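Local structure of hypothetical protein HI1011 (Haemophilus influenzae, 1YZY) at residues S50-V55 and H142-M147; S83-T88 and M153-A158. The protein catalyses the ATP-dependent phosphorylation of 3-oxo-tetronate to 3-oxo-tetronate 4-phosphate, as a member of the four-carbon acid sugar kinase family. All coordinates share one frame; numbering follows the deposited sequence.

Interaction 1 of 2, residues S50-V55 and H142-M147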
# COMPACT_ATOMS: atom_id res chain seq x y z
N SER A 50 8.42 -9.81 1.04
CA SER A 50 9.74 -10.04 1.59
C SER A 50 10.01 -9.46 2.98
O SER A 50 11.15 -9.06 3.24
CB SER A 50 10.77 -9.44 0.64
OG SER A 50 10.43 -8.09 0.35
N ARG A 51 9.04 -9.46 3.88
CA ARG A 51 9.33 -8.96 5.23
C ARG A 51 9.97 -10.03 6.12
O ARG A 51 10.87 -9.72 6.92
CB ARG A 51 8.05 -8.41 5.89
CG ARG A 51 8.30 -7.78 7.26
CD ARG A 51 6.97 -7.56 8.04
NE ARG A 51 6.07 -6.51 7.57
CZ ARG A 51 6.46 -5.35 7.05
NH1 ARG A 51 7.75 -5.05 6.92
NH2 ARG A 51 5.55 -4.48 6.62
N SER A 52 9.52 -11.28 6.00
CA SER A 52 10.06 -12.36 6.81
C SER A 52 10.20 -13.72 6.11
O SER A 52 10.21 -14.77 6.77
CB SER A 52 9.25 -12.50 8.10
OG SER A 52 7.86 -12.60 7.85
N ASN A 53 10.30 -13.70 4.79
CA ASN A 53 10.47 -14.92 4.00
C ASN A 53 11.97 -15.27 4.04
O ASN A 53 12.75 -14.55 4.65
CB ASN A 53 10.00 -14.67 2.56
CG ASN A 53 10.83 -13.62 1.84
OD1 ASN A 53 11.39 -12.72 2.47
ND2 ASN A 53 10.94 -13.74 0.53
N PRO A 54 12.36 -16.43 3.48
CA PRO A 54 13.79 -16.78 3.51
C PRO A 54 14.65 -15.63 2.97
O PRO A 54 14.39 -15.10 1.88
CB PRO A 54 13.85 -18.01 2.61
CG PRO A 54 12.54 -18.68 2.90
CD PRO A 54 11.57 -17.52 2.88
N VAL A 55 15.71 -15.30 3.69
CA VAL A 55 16.57 -14.19 3.32
C VAL A 55 17.14 -14.17 1.89
O VAL A 55 17.34 -13.09 1.33
CB VAL A 55 17.70 -13.99 4.36
CG1 VAL A 55 18.58 -15.23 4.47
CG2 VAL A 55 18.52 -12.73 4.03
N HIS A 142 5.59 -9.39 19.31
CA HIS A 142 5.03 -9.58 17.98
C HIS A 142 5.11 -11.08 17.62
O HIS A 142 6.13 -11.72 17.89
CB HIS A 142 5.78 -8.73 16.95
CG HIS A 142 5.11 -8.66 15.61
ND1 HIS A 142 5.51 -9.42 14.53
CD2 HIS A 142 4.05 -7.94 15.18
CE1 HIS A 142 4.74 -9.15 13.49
NE2 HIS A 142 3.84 -8.26 13.86
N PRO A 143 4.04 -11.63 17.01
CA PRO A 143 3.88 -13.03 16.58
C PRO A 143 4.91 -13.58 15.60
O PRO A 143 5.12 -14.79 15.54
CB PRO A 143 2.49 -13.02 15.94
CG PRO A 143 1.78 -11.99 16.69
CD PRO A 143 2.79 -10.89 16.75
N ILE A 144 5.50 -12.71 14.79
CA ILE A 144 6.49 -13.13 13.81
C ILE A 144 7.86 -12.50 14.06
O ILE A 144 8.87 -13.20 14.15
CB ILE A 144 6.02 -12.78 12.36
CG1 ILE A 144 4.64 -13.39 12.08
CG2 ILE A 144 7.03 -13.27 11.32
CD1 ILE A 144 4.14 -13.12 10.67
N THR A 145 7.89 -11.17 14.17
CA THR A 145 9.12 -10.41 14.39
C THR A 145 9.12 -9.54 15.67
O THR A 145 9.02 -8.31 15.60
CB THR A 145 9.42 -9.48 13.18
OG1 THR A 145 8.29 -8.62 12.94
CG2 THR A 145 9.71 -10.29 11.93
N PRO A 146 9.21 -10.18 16.85
CA PRO A 146 9.21 -9.43 18.11
C PRO A 146 10.43 -8.50 18.22
O PRO A 146 11.54 -8.88 17.83
CB PRO A 146 9.22 -10.54 19.16
CG PRO A 146 9.93 -11.66 18.48
CD PRO A 146 9.31 -11.63 17.11
N MET A 147 10.20 -7.29 18.72
CA MET A 147 11.26 -6.28 18.87
C MET A 147 11.51 -5.96 20.35
O MET A 147 10.69 -5.32 21.01
CB MET A 147 10.87 -5.01 18.12
CG MET A 147 10.37 -5.23 16.69
SD MET A 147 11.54 -6.05 15.58
CE MET A 147 12.69 -4.73 15.21
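Ser52 and Thr145 bring the two irregular loops 50-55 and 142-147 nearest each other, yet their CA atoms stay 7.9 Å apart, a spacing that side chains alone must bridge. The contact is thin: 111 Å² is buried in all, most of it on Ser52, Thr145 and Ile144. The CG2 methyl of Ile144 does the touching, lying 3.6 Å from Ser52 OG and 4.0 Å from Ser52 CB. With CG1 beside the backbone N (chi1 -56°), the CG2 branch stands anti to that N and is the one turned to Ser52. Thr145 adds a looser approach, its CG2 4.4 Å from Ser52 CB. Both loops belong to the sugar-binding N-terminal domain, where 50-55 leads from strand 43-47 into helix 55-71, with Pro54 at the N-cap position, and 142-147 runs toward helix 152-159. Within the latter loop the chain folds back on His142: Thr145 N donates to His142 ND1 over 3.0 Å. The N-H...N angle is 161°, and the donor lies almost in the imidazole plane. Pro143 CD lies 3.4 Å above that plane, displaced toward the ring's rim. Arg51 of the other loop makes salt bridges from NH1 to Asp7 and from NH2 to Asp8.

Interaction 2 of 2, residues S83-T88 and M153-A158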
# COMPACT_ATOMS: atom_id res chain seq x y z
N SER A 83 7.40 0.83 9.69
CA SER A 83 7.79 1.91 10.59
C SER A 83 8.25 1.42 11.98
O SER A 83 8.80 2.19 12.77
CB SER A 83 6.66 2.94 10.71
OG SER A 83 5.50 2.42 11.34
N THR A 84 8.01 0.14 12.27
CA THR A 84 8.44 -0.46 13.54
C THR A 84 9.70 -1.31 13.33
O THR A 84 10.10 -2.09 14.20
CB THR A 84 7.32 -1.26 14.23
OG1 THR A 84 6.48 -1.86 13.25
CG2 THR A 84 6.49 -0.35 15.09
N PHE A 85 10.31 -1.13 12.15
CA PHE A 85 11.55 -1.81 11.77
C PHE A 85 11.46 -3.35 11.80
O PHE A 85 12.48 -4.02 11.95
CB PHE A 85 12.70 -1.31 12.67
CG PHE A 85 14.03 -1.25 11.97
CD1 PHE A 85 14.26 -0.33 10.96
CD2 PHE A 85 15.06 -2.11 12.34
CE1 PHE A 85 15.50 -0.26 10.33
CE2 PHE A 85 16.31 -2.05 11.71
CZ PHE A 85 16.53 -1.12 10.70
N ASP A 86 10.26 -3.88 11.58
CA ASP A 86 10.01 -5.34 11.59
C ASP A 86 11.10 -6.17 10.94
O ASP A 86 11.31 -6.10 9.73
CB ASP A 86 8.67 -5.65 10.92
CG ASP A 86 7.51 -4.97 11.61
OD1 ASP A 86 7.61 -3.75 11.84
OD2 ASP A 86 6.51 -5.64 11.94
N SER A 87 11.76 -7.00 11.76
CA SER A 87 12.86 -7.86 11.32
C SER A 87 13.39 -8.67 12.51
O SER A 87 12.80 -8.68 13.59
CB SER A 87 13.98 -6.99 10.75
OG SER A 87 14.35 -5.94 11.64
N THR A 88 14.47 -9.41 12.26
CA THR A 88 15.17 -10.22 13.27
C THR A 88 16.66 -10.13 12.93
O THR A 88 17.04 -9.42 11.99
CB THR A 88 14.75 -11.71 13.26
OG1 THR A 88 15.14 -12.32 12.02
CG2 THR A 88 13.25 -11.87 13.48
N MET A 153 20.45 1.50 15.59
CA MET A 153 21.81 1.19 15.17
C MET A 153 22.15 -0.24 15.60
O MET A 153 22.88 -0.94 14.90
CB MET A 153 22.84 2.15 15.77
CG MET A 153 22.77 3.58 15.26
SD MET A 153 21.39 4.49 15.95
CE MET A 153 21.86 4.61 17.66
N ARG A 154 21.65 -0.65 16.76
CA ARG A 154 21.88 -1.99 17.29
C ARG A 154 21.08 -3.03 16.51
O ARG A 154 21.57 -4.14 16.25
CB ARG A 154 21.55 -2.08 18.79
CG ARG A 154 22.58 -1.41 19.70
CD ARG A 154 22.52 -1.92 21.13
NE ARG A 154 21.23 -1.71 21.79
CZ ARG A 154 20.99 -0.81 22.73
NH1 ARG A 154 21.95 0.02 23.14
NH2 ARG A 154 19.80 -0.76 23.31
N LEU A 155 19.84 -2.68 16.17
CA LEU A 155 18.96 -3.56 15.41
C LEU A 155 19.54 -3.80 14.03
O LEU A 155 19.57 -4.93 13.54
CB LEU A 155 17.57 -2.95 15.28
CG LEU A 155 16.73 -2.89 16.54
CD1 LEU A 155 15.48 -2.08 16.27
CD2 LEU A 155 16.40 -4.31 17.02
N MET A 156 19.98 -2.73 13.38
CA MET A 156 20.54 -2.86 12.05
C MET A 156 21.88 -3.61 12.05
O MET A 156 22.14 -4.42 11.16
CB MET A 156 20.71 -1.49 11.38
CG MET A 156 21.26 -1.56 9.95
SD MET A 156 20.19 -2.36 8.73
CE MET A 156 21.16 -2.09 7.24
N ASP A 157 22.72 -3.33 13.05
CA ASP A 157 24.03 -3.96 13.15
C ASP A 157 23.95 -5.47 13.28
O ASP A 157 24.84 -6.19 12.83
CB ASP A 157 24.81 -3.40 14.35
CG ASP A 157 25.51 -2.08 14.05
OD1 ASP A 157 25.48 -1.59 12.90
OD2 ASP A 157 26.11 -1.53 15.00
N ALA A 158 22.91 -5.94 13.96
CA ALA A 158 22.71 -7.37 14.15
C ALA A 158 22.53 -8.13 12.84
O ALA A 158 23.05 -9.24 12.68
CB ALA A 158 21.50 -7.59 15.03
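Phe85, Leu155 and Met156 account for most of the 160 Å² buried here, in an apolar contact between the loop that follows strand 77-80 and one flank of helix 152-159. Both elements lie in the sugar-binding N-terminal domain, and the helix leads on to strand 164-167 of the small parallel sheet formed with 109-111 and 193-196. This is structural packing, away from the residues that probably bind ATP. Phe85 contributes the largest share, 73 Å². Its CE2 comes within 3.9 Å of Leu155 CB, and Leu155 CB and Met156 N both approach the ring obliquely there. The side chains of Phe85 and Leu155 pass alongside each other in opposite directions. With CG beside its backbone N (chi1 -70°), Leu155 brings its CD1 methyl to 4.0 Å from Phe85 CD2, while CB itself meets CE2. Met156 meets the ring with its backbone N, 4.1 Å from Phe85 CE2, and with its CB, 4.3 Å from Phe85 CZ, whereas its thioether end leads away from the loop. Beyond the two segments, Tyr81 packs edge-to-face with Phe85, and Ile111 touches both Phe85 and Met156, extending the apolar cluster to strand 109-111. Phe85 has a left-handed backbone conformation, and two hydrogen bonds from hydroxyls brace the loop around it. Thr84 OG1 donates to the syn lone pair of Asp86 OD1 over 2.6 Å, while Ser87 OG donates to Phe85 O over 2.7 Å, with a C=O...OG angle of 162°.

Interactions 1 and 2 lie in the same sugar-binding domain with centres 11 Å apart, and their segments alternate along the chain. Interaction 1 joins two loops and is partly buried, with Ser52 and Ile144 exposed and Thr145 buried; in it a methyl meets a serine hydroxymethyl group. Interaction 2 is more buried and joins a loop to a helix through an aromatic ring and aliphatic side chains. The two contacts also meet directly: Met147 CE lies 3.3 Å from Phe85 O, and Thr145 CB is 3.5 Å from Ser87 O. Through Thr145, which takes part in interaction 1, the loop 83-88 of interaction 2 thus packs against 142-147.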